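Local structure of tryptophan synthase alpha chain (Chlamydia trachomatis, 6V82) at residues L43-P48 / E78-I83; V90-Y95 / A115-V120; T72-L77 / L109-D114. The protein probably cleaves indoleglycerol phosphate to indole and glyceraldehyde 3-phosphate, the alpha-subunit half of the last step in tryptophan biosynthesis. All coordinates share one frame; numbering follows the deposited sequence.

Contact 1: L43-P48 / E78-I83; sequences LELGFP and EIVEGI
Leu43 and Leu45 of strand 43-46 face Ile79, Val80 and Ile83 on helix 78-83, which runs back almost antiparallel to the strand, at 160° between the N-to-C directions, with the axes 11.3 Å apart at their closest. This is the strand-against-helix packing of a TIM barrel, the strand standing in the barrel wall and the helix lying against its outer side. Leu45 is the centre of the contact. With CG swung anti to its backbone N (chi1 -166°), the side chain reaches across to the helix and sets its CD2 methyl among three branched residues. Val80 meets that methyl first, CG2 lying 3.8 Å from Leu45 CD2. One residue earlier, Ile79 offers CG2 at 4.1 Å from Leu45 CD2. Ile83, a turn further on, adds its delta methyl, CD1 standing 4.3 Å from Leu45 CD2. The same isoleucine also serves the beginning of the strand: its other branch, CG2, approaches Leu43 CD1 at 4.4 Å, a looser touch. Leu76, earlier on the helix, continues the cover over Leu45, while Ala32 of helix 25-37 packs on both Leu43 and Ile83. Glu44 alternates with these leucines on the strand and takes no part in the contact; it is salt-bridged to Arg205 and hydrogen-bonded to Tyr173, and is a predicted proton acceptor. Strand and helix thus meet through methyl groups alone, all in buried residues, so the join depends on shape and exclusion of water, while the charged side chain of the strand, Glu44, lies outside this contact.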
ATOM      1  N   LEU A  43      -3.421 -53.748 -15.290  1.00 21.41           N
ATOM      2  CA  LEU A  43      -2.802 -52.804 -14.372  1.00 27.70           C
ATOM      3  C   LEU A  43      -2.567 -51.476 -15.078  1.00 26.81           C
ATOM      4  O   LEU A  43      -2.020 -51.444 -16.182  1.00 19.88           O
ATOM      5  CB  LEU A  43      -1.482 -53.345 -13.830  1.00 24.24           C
ATOM      6  CG  LEU A  43      -1.701 -54.398 -12.762  1.00 33.89           C
ATOM      7  CD1 LEU A  43      -0.382 -54.857 -12.194  1.00 38.11           C
ATOM      8  CD2 LEU A  43      -2.623 -53.851 -11.675  1.00 30.92           C
ATOM      9  N   GLU A  44      -3.000 -50.385 -14.450  1.00 33.98           N
ATOM     10  CA  GLU A  44      -2.675 -49.045 -14.918  1.00 26.43           C
ATOM     11  C   GLU A  44      -1.655 -48.489 -13.949  1.00 24.58           C
ATOM     12  O   GLU A  44      -1.989 -48.170 -12.803  1.00 30.57           O
ATOM     13  CB  GLU A  44      -3.895 -48.141 -15.017  1.00 29.62           C
ATOM     14  CG  GLU A  44      -3.551 -46.780 -15.632  1.00 34.03           C
ATOM     15  CD  GLU A  44      -4.735 -46.134 -16.350  1.00 43.87           C
ATOM     16  OE1 GLU A  44      -5.206 -45.062 -15.893  1.00 53.29           O
ATOM     17  OE2 GLU A  44      -5.194 -46.708 -17.369  1.00 40.62           O
ATOM     18  N   LEU A  45      -0.418 -48.386 -14.414  1.00 23.94           N
ATOM     19  CA  LEU A  45       0.721 -48.034 -13.585  1.00 24.08           C
ATOM     20  C   LEU A  45       1.048 -46.554 -13.790  1.00 28.90           C
ATOM     21  O   LEU A  45       1.390 -46.129 -14.903  1.00 27.60           O
ATOM     22  CB  LEU A  45       1.901 -48.942 -13.932  1.00 23.72           C
ATOM     23  CG  LEU A  45       3.073 -48.956 -12.967  1.00 35.85           C
ATOM     24  CD1 LEU A  45       2.632 -49.418 -11.577  1.00 37.85           C
ATOM     25  CD2 LEU A  45       4.154 -49.865 -13.528  1.00 41.30           C
ATOM     26  N   GLY A  46       0.913 -45.763 -12.726  1.00 28.61           N
ATOM     27  CA  GLY A  46       1.138 -44.335 -12.837  1.00 26.14           C
ATOM     28  C   GLY A  46       2.601 -43.954 -12.732  1.00 25.80           C
ATOM     29  O   GLY A  46       3.267 -44.299 -11.745  1.00 24.44           O
ATOM     30  N   PHE A  47       3.118 -43.295 -13.765  1.00 19.60           N
ATOM     31  CA  PHE A  47       4.386 -42.577 -13.686  1.00 22.60           C
ATOM     32  C   PHE A  47       4.121 -41.302 -12.886  1.00 28.60           C
ATOM     33  O   PHE A  47       3.406 -40.409 -13.373  1.00 27.53           O
ATOM     34  CB  PHE A  47       4.922 -42.276 -15.098  1.00 25.54           C
ATOM     35  CG  PHE A  47       6.410 -41.966 -15.161  1.00 28.58           C
ATOM     36  CD1 PHE A  47       7.149 -42.304 -16.295  1.00 28.73           C
ATOM     37  CD2 PHE A  47       7.062 -41.318 -14.119  1.00 29.16           C
ATOM     38  CE1 PHE A  47       8.523 -42.014 -16.390  1.00 29.82           C
ATOM     39  CE2 PHE A  47       8.437 -41.029 -14.200  1.00 32.39           C
ATOM     40  CZ  PHE A  47       9.165 -41.381 -15.342  1.00 31.26           C
ATOM     41  N   PRO A  48       4.603 -41.198 -11.651  1.00 26.01           N
ATOM     42  CA  PRO A  48       4.265 -40.030 -10.837  1.00 24.86           C
ATOM     43  C   PRO A  48       4.913 -38.776 -11.395  1.00 31.14           C
ATOM     44  O   PRO A  48       6.079 -38.781 -11.800  1.00 29.14           O
ATOM     45  CB  PRO A  48       4.822 -40.388  -9.456  1.00 26.60           C
ATOM     46  CG  PRO A  48       5.886 -41.377  -9.750  1.00 27.33           C
ATOM     47  CD  PRO A  48       5.405 -42.178 -10.906  1.00 21.44           C
ATOM     48  N   GLU A  78      12.596 -51.170 -13.261  1.00 30.20           N
ATOM     49  CA  GLU A  78      12.703 -52.231 -12.257  1.00 33.63           C
ATOM     50  C   GLU A  78      11.332 -52.710 -11.811  1.00 34.29           C
ATOM     51  O   GLU A  78      11.119 -53.914 -11.621  1.00 30.01           O
ATOM     52  CB  GLU A  78      13.439 -51.746 -11.021  1.00 39.96           C
ATOM     53  CG  GLU A  78      14.900 -51.558 -11.106  1.00 50.64           C
ATOM     54  CD  GLU A  78      15.454 -51.269  -9.724  1.00 61.01           C
ATOM     55  OE1 GLU A  78      15.135 -52.047  -8.783  1.00 58.69           O
ATOM     56  OE2 GLU A  78      16.165 -50.247  -9.575  1.00 63.20           O
ATOM     57  N   ILE A  79      10.411 -51.767 -11.579  1.00 28.18           N
ATOM     58  CA  ILE A  79       9.075 -52.118 -11.114  1.00 27.92           C
ATOM     59  C   ILE A  79       8.363 -52.972 -12.151  1.00 28.17           C
ATOM     60  O   ILE A  79       7.797 -54.025 -11.832  1.00 25.75           O
ATOM     61  CB  ILE A  79       8.273 -50.847 -10.797  1.00 22.10           C
ATOM     62  CG1 ILE A  79       8.784 -50.216  -9.509  1.00 27.03           C
ATOM     63  CG2 ILE A  79       6.785 -51.176 -10.708  1.00 19.89           C
ATOM     64  CD1 ILE A  79       8.237 -48.856  -9.279  1.00 29.20           C
ATOM     65  N   VAL A  80       8.372 -52.519 -13.409  1.00 23.85           N
ATOM     66  CA  VAL A  80       7.709 -53.269 -14.469  1.00 23.34           C
ATOM     67  C   VAL A  80       8.344 -54.640 -14.627  1.00 28.89           C
ATOM     68  O   VAL A  80       7.647 -55.640 -14.824  1.00 32.77           O
ATOM     69  CB  VAL A  80       7.741 -52.481 -15.787  1.00 20.42           C
ATOM     70  CG1 VAL A  80       7.172 -53.341 -16.926  1.00 21.27           C
ATOM     71  CG2 VAL A  80       6.965 -51.191 -15.635  1.00 17.39           C
ATOM     72  N   GLU A  81       9.673 -54.717 -14.532  1.00 25.66           N
ATOM     73  CA  GLU A  81      10.320 -56.022 -14.624  1.00 33.16           C
ATOM     74  C   GLU A  81       9.985 -56.907 -13.427  1.00 33.01           C
ATOM     75  O   GLU A  81       9.870 -58.125 -13.580  1.00 32.29           O
ATOM     76  CB  GLU A  81      11.828 -55.852 -14.775  1.00 38.10           C
ATOM     77  CG  GLU A  81      12.211 -55.266 -16.128  1.00 51.51           C
ATOM     78  CD  GLU A  81      13.653 -54.803 -16.185  1.00 61.23           C
ATOM     79  OE1 GLU A  81      14.418 -55.187 -15.281  1.00 63.42           O
ATOM     80  OE2 GLU A  81      14.016 -54.054 -17.124  1.00 65.71           O
ATOM     81  N   GLY A  82       9.802 -56.317 -12.242  1.00 32.35           N
ATOM     82  CA  GLY A  82       9.393 -57.107 -11.091  1.00 27.20           C
ATOM     83  C   GLY A  82       7.987 -57.662 -11.228  1.00 33.62           C
ATOM     84  O   GLY A  82       7.709 -58.782 -10.788  1.00 35.22           O
ATOM     85  N   ILE A  83       7.082 -56.888 -11.841  1.00 32.84           N
ATOM     86  CA  ILE A  83       5.734 -57.381 -12.124  1.00 31.22           C
ATOM     87  C   ILE A  83       5.780 -58.504 -13.153  1.00 31.07           C
ATOM     88  O   ILE A  83       5.101 -59.530 -13.004  1.00 34.11           O
ATOM     89  CB  ILE A  83       4.832 -56.226 -12.602  1.00 30.96           C
ATOM     90  CG1 ILE A  83       4.619 -55.213 -11.478  1.00 27.42           C
ATOM     91  CG2 ILE A  83       3.512 -56.759 -13.130  1.00 21.20           C
ATOM     92  CD1 ILE A  83       4.029 -53.915 -11.961  1.00 28.15           C
TER

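Contact 2: V90-Y95 / A115-V120; sequences VPLILY and AGINGV
Ile93 pairs with Gly119, and Leu94 with Val120, in two successive parallel beta bridges between neighbouring strands of the TIM barrel, the two ends of a beta-alpha-beta crossover that runs through helix 106-115. Packing is tightest where segment 115-120 enters the sheet. Leu92 O takes two backbone donors, Asn118 N at 2.9 Å and Gly119 N at 3.2 Å. Further along, Leu94 N gives its hydrogen to Gly119 O at 2.8 Å. On the face carrying Ile93, chi2 of -49° folds the delta methyl over the neighbouring backbone, CD1 coming 4.0 Å from Gly119 CA on the side where glycine carries no side chain; Glu44 touches this isoleucine from the next strand. On the face carrying Leu94 and Val120, Ile117 CG2 lies 4.1 Å from Leu94 CB, and the same isoleucine also fills in beside Leu92. Gly116 closes helix 106-115 in a Schellman motif, and Leu92 sets CD1 against its carbonyl. The contact thins toward Val90, which is partly exposed and barely covered; its carbonyl bonds instead to Arg84. At the other end, Tyr95 turns away from segment 115-120, and its hydroxyl is hydrogen-bonded to Asp55, a predicted proton acceptor. Between the thin end and the sheet proper, Asn118 uses its side chain as well as its backbone: OD1 accepts from Leu92 N at 2.9 Å, in the carbonyl plane and on a lone pair, with an N-H...O angle of 165°.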
ATOM      1  N   VAL A  90      -1.034 -60.423 -17.860  1.00 30.15           N
ATOM      2  CA  VAL A  90      -1.778 -59.219 -17.504  1.00 30.43           C
ATOM      3  C   VAL A  90      -1.241 -58.004 -18.248  1.00 33.20           C
ATOM      4  O   VAL A  90      -0.056 -57.667 -18.118  1.00 32.11           O
ATOM      5  CB  VAL A  90      -1.726 -58.981 -15.988  1.00 33.05           C
ATOM      6  CG1 VAL A  90      -2.322 -57.645 -15.656  1.00 30.29           C
ATOM      7  CG2 VAL A  90      -2.480 -60.092 -15.263  1.00 37.46           C
ATOM      8  N   PRO A  91      -2.072 -57.323 -19.035  1.00 37.39           N
ATOM      9  CA  PRO A  91      -1.628 -56.092 -19.705  1.00 31.36           C
ATOM     10  C   PRO A  91      -1.241 -55.007 -18.710  1.00 30.64           C
ATOM     11  O   PRO A  91      -1.865 -54.864 -17.656  1.00 36.02           O
ATOM     12  CB  PRO A  91      -2.855 -55.679 -20.522  1.00 25.29           C
ATOM     13  CG  PRO A  91      -3.606 -56.952 -20.731  1.00 30.28           C
ATOM     14  CD  PRO A  91      -3.395 -57.771 -19.496  1.00 27.26           C
ATOM     15  N   LEU A  92      -0.202 -54.237 -19.055  1.00 28.40           N
ATOM     16  CA  LEU A  92       0.255 -53.095 -18.259  1.00 28.90           C
ATOM     17  C   LEU A  92       0.122 -51.819 -19.078  1.00 31.88           C
ATOM     18  O   LEU A  92       0.720 -51.706 -20.155  1.00 39.78           O
ATOM     19  CB  LEU A  92       1.706 -53.265 -17.812  1.00 34.70           C
ATOM     20  CG  LEU A  92       1.996 -54.479 -16.933  1.00 35.99           C
ATOM     21  CD1 LEU A  92       3.483 -54.605 -16.656  1.00 32.13           C
ATOM     22  CD2 LEU A  92       1.224 -54.363 -15.645  1.00 30.65           C
ATOM     23  N   ILE A  93      -0.662 -50.871 -18.566  1.00 28.66           N
ATOM     24  CA  ILE A  93      -0.799 -49.532 -19.133  1.00 24.23           C
ATOM     25  C   ILE A  93       0.096 -48.598 -18.334  1.00 27.41           C
ATOM     26  O   ILE A  93      -0.057 -48.478 -17.110  1.00 25.87           O
ATOM     27  CB  ILE A  93      -2.254 -49.034 -19.077  1.00 28.81           C
ATOM     28  CG1 ILE A  93      -3.232 -50.042 -19.678  1.00 33.72           C
ATOM     29  CG2 ILE A  93      -2.372 -47.703 -19.778  1.00 30.52           C
ATOM     30  CD1 ILE A  93      -2.801 -50.546 -21.032  1.00 42.59           C
ATOM     31  N   LEU A  94       1.028 -47.929 -19.001  1.00 24.37           N
ATOM     32  CA  LEU A  94       1.726 -46.831 -18.345  1.00 21.78           C
ATOM     33  C   LEU A  94       0.869 -45.578 -18.468  1.00 26.45           C
ATOM     34  O   LEU A  94       0.580 -45.116 -19.581  1.00 27.00           O
ATOM     35  CB  LEU A  94       3.103 -46.590 -18.943  1.00 20.95           C
ATOM     36  CG  LEU A  94       3.877 -45.595 -18.078  1.00 28.70           C
ATOM     37  CD1 LEU A  94       4.168 -46.222 -16.740  1.00 29.69           C
ATOM     38  CD2 LEU A  94       5.175 -45.152 -18.757  1.00 32.87           C
ATOM     39  N   TYR A  95       0.442 -45.049 -17.328  1.00 20.02           N
ATOM     40  CA  TYR A  95      -0.277 -43.790 -17.265  1.00 24.34           C
ATOM     41  C   TYR A  95       0.695 -42.700 -16.848  1.00 24.16           C
ATOM     42  O   TYR A  95       1.397 -42.854 -15.838  1.00 22.20           O
ATOM     43  CB  TYR A  95      -1.434 -43.890 -16.274  1.00 26.99           C
ATOM     44  CG  TYR A  95      -2.072 -42.575 -15.952  1.00 30.37           C
ATOM     45  CD1 TYR A  95      -3.046 -42.033 -16.786  1.00 29.75           C
ATOM     46  CD2 TYR A  95      -1.715 -41.878 -14.800  1.00 32.80           C
ATOM     47  CE1 TYR A  95      -3.648 -40.820 -16.486  1.00 34.34           C
ATOM     48  CE2 TYR A  95      -2.317 -40.669 -14.482  1.00 40.32           C
ATOM     49  CZ  TYR A  95      -3.279 -40.142 -15.330  1.00 39.50           C
ATOM     50  OH  TYR A  95      -3.854 -38.933 -15.024  1.00 45.69           O
ATOM     51  N   ALA A 115      10.429 -54.176 -21.115  1.00 35.01           N
ATOM     52  CA  ALA A 115      10.264 -54.501 -19.703  1.00 30.54           C
ATOM     53  C   ALA A 115       8.910 -55.150 -19.427  1.00 35.79           C
ATOM     54  O   ALA A 115       8.772 -55.903 -18.452  1.00 33.90           O
ATOM     55  CB  ALA A 115      10.448 -53.247 -18.852  1.00 23.53           C
ATOM     56  N   GLY A 116       7.912 -54.888 -20.273  1.00 28.82           N
ATOM     57  CA  GLY A 116       6.588 -55.415 -20.033  1.00 29.51           C
ATOM     58  C   GLY A 116       5.436 -54.458 -20.288  1.00 32.07           C
ATOM     59  O   GLY A 116       4.280 -54.887 -20.221  1.00 34.64           O
ATOM     60  N   ILE A 117       5.701 -53.176 -20.575  1.00 26.54           N
ATOM     61  CA  ILE A 117       4.606 -52.230 -20.812  1.00 26.13           C
ATOM     62  C   ILE A 117       3.953 -52.536 -22.156  1.00 28.35           C
ATOM     63  O   ILE A 117       4.638 -52.851 -23.137  1.00 29.51           O
ATOM     64  CB  ILE A 117       5.106 -50.775 -20.768  1.00 22.69           C
ATOM     65  CG1 ILE A 117       5.590 -50.380 -19.361  1.00 24.60           C
ATOM     66  CG2 ILE A 117       4.017 -49.828 -21.270  1.00 19.62           C
ATOM     67  CD1 ILE A 117       4.543 -50.547 -18.254  1.00 21.62           C
ATOM     68  N   ASN A 118       2.621 -52.446 -22.211  1.00 28.81           N
ATOM     69  CA  ASN A 118       1.874 -52.719 -23.433  1.00 22.88           C
ATOM     70  C   ASN A 118       1.154 -51.512 -23.996  1.00 28.08           C
ATOM     71  O   ASN A 118       0.955 -51.435 -25.209  1.00 25.42           O
ATOM     72  CB  ASN A 118       0.839 -53.823 -23.191  1.00 26.39           C
ATOM     73  CG  ASN A 118       1.448 -55.045 -22.542  1.00 32.90           C
ATOM     74  OD1 ASN A 118       1.164 -55.341 -21.381  1.00 33.70           O
ATOM     75  ND2 ASN A 118       2.323 -55.747 -23.277  1.00 30.60           N
ATOM     76  N   GLY A 119       0.730 -50.588 -23.155  1.00 33.28           N
ATOM     77  CA  GLY A 119       0.062 -49.396 -23.627  1.00 31.17           C
ATOM     78  C   GLY A 119       0.566 -48.205 -22.855  1.00 28.09           C
ATOM     79  O   GLY A 119       1.055 -48.329 -21.728  1.00 31.09           O
ATOM     80  N   VAL A 120       0.447 -47.040 -23.478  1.00 23.37           N
ATOM     81  CA  VAL A 120       0.834 -45.782 -22.860  1.00 24.04           C
ATOM     82  C   VAL A 120      -0.336 -44.823 -22.979  1.00 23.25           C
ATOM     83  O   VAL A 120      -0.875 -44.618 -24.073  1.00 30.46           O
ATOM     84  CB  VAL A 120       2.109 -45.192 -23.493  1.00 24.72           C
ATOM     85  CG1 VAL A 120       2.360 -43.798 -22.959  1.00 25.88           C
ATOM     86  CG2 VAL A 120       3.318 -46.102 -23.191  1.00 23.32           C
TER

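Contact 3: T72-L77 / L109-D114; sequences TSETLL and LRRLKD
Leu77 lays its CD1 methyl over the guanidinium group of Arg111, above the centre of one face, 3.4 Å from CZ. The helices that carry them, 73-77 and 109-114, run roughly parallel, 22° apart, with their axes 10.8 Å from each other at the closest. They belong to the outer helical layer of the TIM barrel, around its strands, and lie side by side there. While Leu77 covers its face, the edge of the same guanidinium is taken by Glu74. Arg111 grips the carboxylate end-on with two nitrogens, NH1 to Glu74 OE2 and NH2 to Glu74 OE1, both at 2.9 Å and both nearly straight. The two flat groups are only 9° from coplanar, and each oxygen uses its syn lone pair, so the paired bonds fix the rotation of both groups. Bends in both chains bring the charges together: Glu74 folds at chi2, and Arg111 turns at chi3 (76°) to present its end to the carboxylate. Deeper in, Leu77 CD2 meets Leu112 CD2 at 3.7 Å, the two side chains crossing at about a right angle. Leu76 joins more loosely, its CD2 4.3 Å from Leu112 CD2, and both Leu76 and Leu112 also pack on Leu94 of strand 92-96. The helix is held at its beginning by a capping box: Thr72 OG1 accepts from Thr75 N at 3.1 Å, and Thr75 OG1 accepts from Thr72 N. Ser73 OG is hydrogen-bonded to an acidic side chain of another protein's chain, placing this helix start at a subunit interface. The contact is thus two-layered, with Leu76 and Leu112 packed toward the sheet, Leu77 between them and the bidentate salt bridge at the outer rim, where solvent would probably weaken its electrostatic pull while its two straight bonds still hold carboxylate and guanidinium nearly in one plane.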
ATOM      1  N   THR A  72      12.341 -43.012 -10.214  1.00 29.81           N
ATOM      2  CA  THR A  72      13.023 -42.462 -11.370  1.00 26.14           C
ATOM      3  C   THR A  72      12.575 -43.221 -12.603  1.00 28.46           C
ATOM      4  O   THR A  72      11.910 -44.258 -12.509  1.00 28.62           O
ATOM      5  CB  THR A  72      14.538 -42.568 -11.240  1.00 35.64           C
ATOM      6  OG1 THR A  72      14.914 -43.954 -11.230  1.00 35.61           O
ATOM      7  CG2 THR A  72      15.022 -41.867  -9.965  1.00 26.64           C
ATOM      8  N   SER A  73      12.954 -42.704 -13.777  1.00 30.32           N
ATOM      9  CA  SER A  73      12.637 -43.430 -15.001  1.00 32.28           C
ATOM     10  C   SER A  73      13.313 -44.799 -15.033  1.00 31.73           C
ATOM     11  O   SER A  73      12.851 -45.691 -15.752  1.00 35.94           O
ATOM     12  CB  SER A  73      13.029 -42.603 -16.226  1.00 31.02           C
ATOM     13  OG  SER A  73      14.406 -42.272 -16.204  1.00 32.05           O
ATOM     14  N   GLU A  74      14.374 -44.992 -14.246  1.00 27.72           N
ATOM     15  CA  GLU A  74      15.075 -46.266 -14.152  1.00 35.20           C
ATOM     16  C   GLU A  74      14.410 -47.241 -13.181  1.00 35.30           C
ATOM     17  O   GLU A  74      14.286 -48.429 -13.504  1.00 33.22           O
ATOM     18  CB  GLU A  74      16.535 -46.034 -13.745  1.00 26.54           C
ATOM     19  CG  GLU A  74      17.408 -45.400 -14.832  1.00 36.18           C
ATOM     20  CD  GLU A  74      17.436 -46.200 -16.137  1.00 47.68           C
ATOM     21  OE1 GLU A  74      17.704 -47.429 -16.105  1.00 53.36           O
ATOM     22  OE2 GLU A  74      17.187 -45.596 -17.201  1.00 50.78           O
ATOM     23  N   THR A  75      13.986 -46.791 -11.984  1.00 29.62           N
ATOM     24  CA  THR A  75      13.349 -47.743 -11.076  1.00 29.74           C
ATOM     25  C   THR A  75      11.950 -48.113 -11.544  1.00 27.10           C
ATOM     26  O   THR A  75      11.434 -49.163 -11.149  1.00 28.38           O
ATOM     27  CB  THR A  75      13.275 -47.221  -9.637  1.00 30.33           C
ATOM     28  OG1 THR A  75      12.333 -46.143  -9.563  1.00 36.86           O
ATOM     29  CG2 THR A  75      14.626 -46.761  -9.143  1.00 26.32           C
ATOM     30  N   LEU A  76      11.332 -47.275 -12.377  1.00 29.03           N
ATOM     31  CA  LEU A  76      10.081 -47.660 -13.024  1.00 27.96           C
ATOM     32  C   LEU A  76      10.278 -48.907 -13.884  1.00 30.04           C
ATOM     33  O   LEU A  76       9.440 -49.817 -13.869  1.00 27.77           O
ATOM     34  CB  LEU A  76       9.547 -46.494 -13.853  1.00 22.70           C
ATOM     35  CG  LEU A  76       8.323 -46.771 -14.739  1.00 27.21           C
ATOM     36  CD1 LEU A  76       7.055 -47.019 -13.927  1.00 21.39           C
ATOM     37  CD2 LEU A  76       8.115 -45.612 -15.684  1.00 29.30           C
ATOM     38  N   LEU A  77      11.401 -48.981 -14.612  1.00 29.31           N
ATOM     39  CA  LEU A  77      11.739 -50.197 -15.343  1.00 26.48           C
ATOM     40  C   LEU A  77      11.915 -51.377 -14.398  1.00 27.60           C
ATOM     41  O   LEU A  77      11.447 -52.483 -14.693  1.00 31.18           O
ATOM     42  CB  LEU A  77      13.003 -49.987 -16.181  1.00 27.14           C
ATOM     43  CG  LEU A  77      12.865 -48.986 -17.334  1.00 26.61           C
ATOM     44  CD1 LEU A  77      14.167 -48.889 -18.095  1.00 25.64           C
ATOM     45  CD2 LEU A  77      11.730 -49.377 -18.265  1.00 29.47           C
ATOM     46  N   LEU A 109      11.475 -45.715 -24.786  1.00 34.44           N
ATOM     47  CA  LEU A 109      10.205 -46.349 -25.130  1.00 34.74           C
ATOM     48  C   LEU A 109      10.396 -47.829 -25.440  1.00 35.98           C
ATOM     49  O   LEU A 109       9.617 -48.673 -24.978  1.00 36.81           O
ATOM     50  CB  LEU A 109       9.564 -45.633 -26.315  1.00 31.26           C
ATOM     51  CG  LEU A 109       9.092 -44.208 -26.035  1.00 30.35           C
ATOM     52  CD1 LEU A 109       8.456 -43.628 -27.283  1.00 25.20           C
ATOM     53  CD2 LEU A 109       8.128 -44.162 -24.838  1.00 21.68           C
ATOM     54  N   ARG A 110      11.432 -48.159 -26.219  1.00 31.08           N
ATOM     55  CA  ARG A 110      11.764 -49.556 -26.471  1.00 28.53           C
ATOM     56  C   ARG A 110      12.070 -50.294 -25.177  1.00 32.59           C
ATOM     57  O   ARG A 110      11.631 -51.436 -24.993  1.00 34.07           O
ATOM     58  CB  ARG A 110      12.948 -49.661 -27.433  1.00 31.42           C
ATOM     59  CG  ARG A 110      12.562 -49.429 -28.880  1.00 53.09           C
ATOM     60  CD  ARG A 110      13.706 -49.712 -29.824  1.00 53.19           C
ATOM     61  NE  ARG A 110      14.750 -48.708 -29.678  1.00 56.33           N
ATOM     62  CZ  ARG A 110      15.019 -47.788 -30.591  1.00 61.96           C
ATOM     63  NH1 ARG A 110      15.986 -46.899 -30.371  1.00 67.34           N
ATOM     64  NH2 ARG A 110      14.327 -47.771 -31.727  1.00 60.36           N
ATOM     65  N   ARG A 111      12.813 -49.661 -24.264  1.00 31.87           N
ATOM     66  CA  ARG A 111      13.102 -50.313 -22.991  1.00 32.35           C
ATOM     67  C   ARG A 111      11.827 -50.556 -22.190  1.00 27.92           C
ATOM     68  O   ARG A 111      11.711 -51.578 -21.504  1.00 29.37           O
ATOM     69  CB  ARG A 111      14.117 -49.485 -22.190  1.00 33.09           C
ATOM     70  CG  ARG A 111      15.516 -49.427 -22.829  1.00 33.86           C
ATOM     71  CD  ARG A 111      16.444 -48.451 -22.087  1.00 33.43           C
ATOM     72  NE  ARG A 111      16.917 -49.021 -20.826  1.00 33.47           N
ATOM     73  CZ  ARG A 111      17.066 -48.346 -19.685  1.00 38.51           C
ATOM     74  NH1 ARG A 111      16.757 -47.046 -19.619  1.00 36.64           N
ATOM     75  NH2 ARG A 111      17.505 -48.986 -18.597  1.00 34.69           N
ATOM     76  N   LEU A 112      10.849 -49.652 -22.284  1.00 26.89           N
ATOM     77  CA  LEU A 112       9.569 -49.877 -21.611  1.00 27.45           C
ATOM     78  C   LEU A 112       8.855 -51.095 -22.187  1.00 32.34           C
ATOM     79  O   LEU A 112       8.392 -51.973 -21.446  1.00 31.78           O
ATOM     80  CB  LEU A 112       8.684 -48.642 -21.740  1.00 25.00           C
ATOM     81  CG  LEU A 112       8.948 -47.427 -20.861  1.00 26.57           C
ATOM     82  CD1 LEU A 112       8.127 -46.261 -21.405  1.00 26.61           C
ATOM     83  CD2 LEU A 112       8.586 -47.719 -19.412  1.00 20.91           C
ATOM     84  N   LYS A 113       8.740 -51.147 -23.518  1.00 29.96           N
ATOM     85  CA  LYS A 113       8.110 -52.280 -24.181  1.00 30.83           C
ATOM     86  C   LYS A 113       8.790 -53.582 -23.790  1.00 37.53           C
ATOM     87  O   LYS A 113       8.125 -54.568 -23.448  1.00 38.53           O
ATOM     88  CB  LYS A 113       8.160 -52.084 -25.696  1.00 27.95           C
ATOM     89  CG  LYS A 113       7.738 -53.306 -26.480  1.00 29.41           C
ATOM     90  CD  LYS A 113       6.510 -53.048 -27.344  1.00 39.88           C
ATOM     91  CE  LYS A 113       5.829 -54.344 -27.750  1.00 42.87           C
ATOM     92  NZ  LYS A 113       5.222 -54.974 -26.534  1.00 47.97           N
ATOM     93  N   ASP A 114      10.125 -53.597 -23.819  1.00 37.39           N
ATOM     94  CA  ASP A 114      10.868 -54.798 -23.448  1.00 32.03           C
ATOM     95  C   ASP A 114      10.657 -55.163 -21.988  1.00 35.15           C
ATOM     96  O   ASP A 114      10.677 -56.347 -21.644  1.00 34.71           O
ATOM     97  CB  ASP A 114      12.353 -54.606 -23.734  1.00 34.43           C
ATOM     98  CG  ASP A 114      12.648 -54.528 -25.225  1.00 58.00           C
ATOM     99  OD1 ASP A 114      11.704 -54.712 -26.032  1.00 61.66           O
ATOM    100  OD2 ASP A 114      13.821 -54.275 -25.593  1.00 70.28           O
TER

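Contacts 1 and 3 share helix 73-84, which packs on strand 42-46 through its later turns and on helix 106-115 through its first ones. Contact 2 ties the next two strands of the same sheet, 92-96 and 119-122, and a probable hydrogen bond from Leu45 N to Ile93 O makes strand 92-96 the neighbour of contact 1 as well. Contacts 1 and 2 are core, the one purely apolar between layers, the other chiefly backbone hydrogen bonding within the sheet. Contact 3 sits further out, adding an ion pair to its leucines. Leu94 and Leu76 meet where all three come together, beside Leu45.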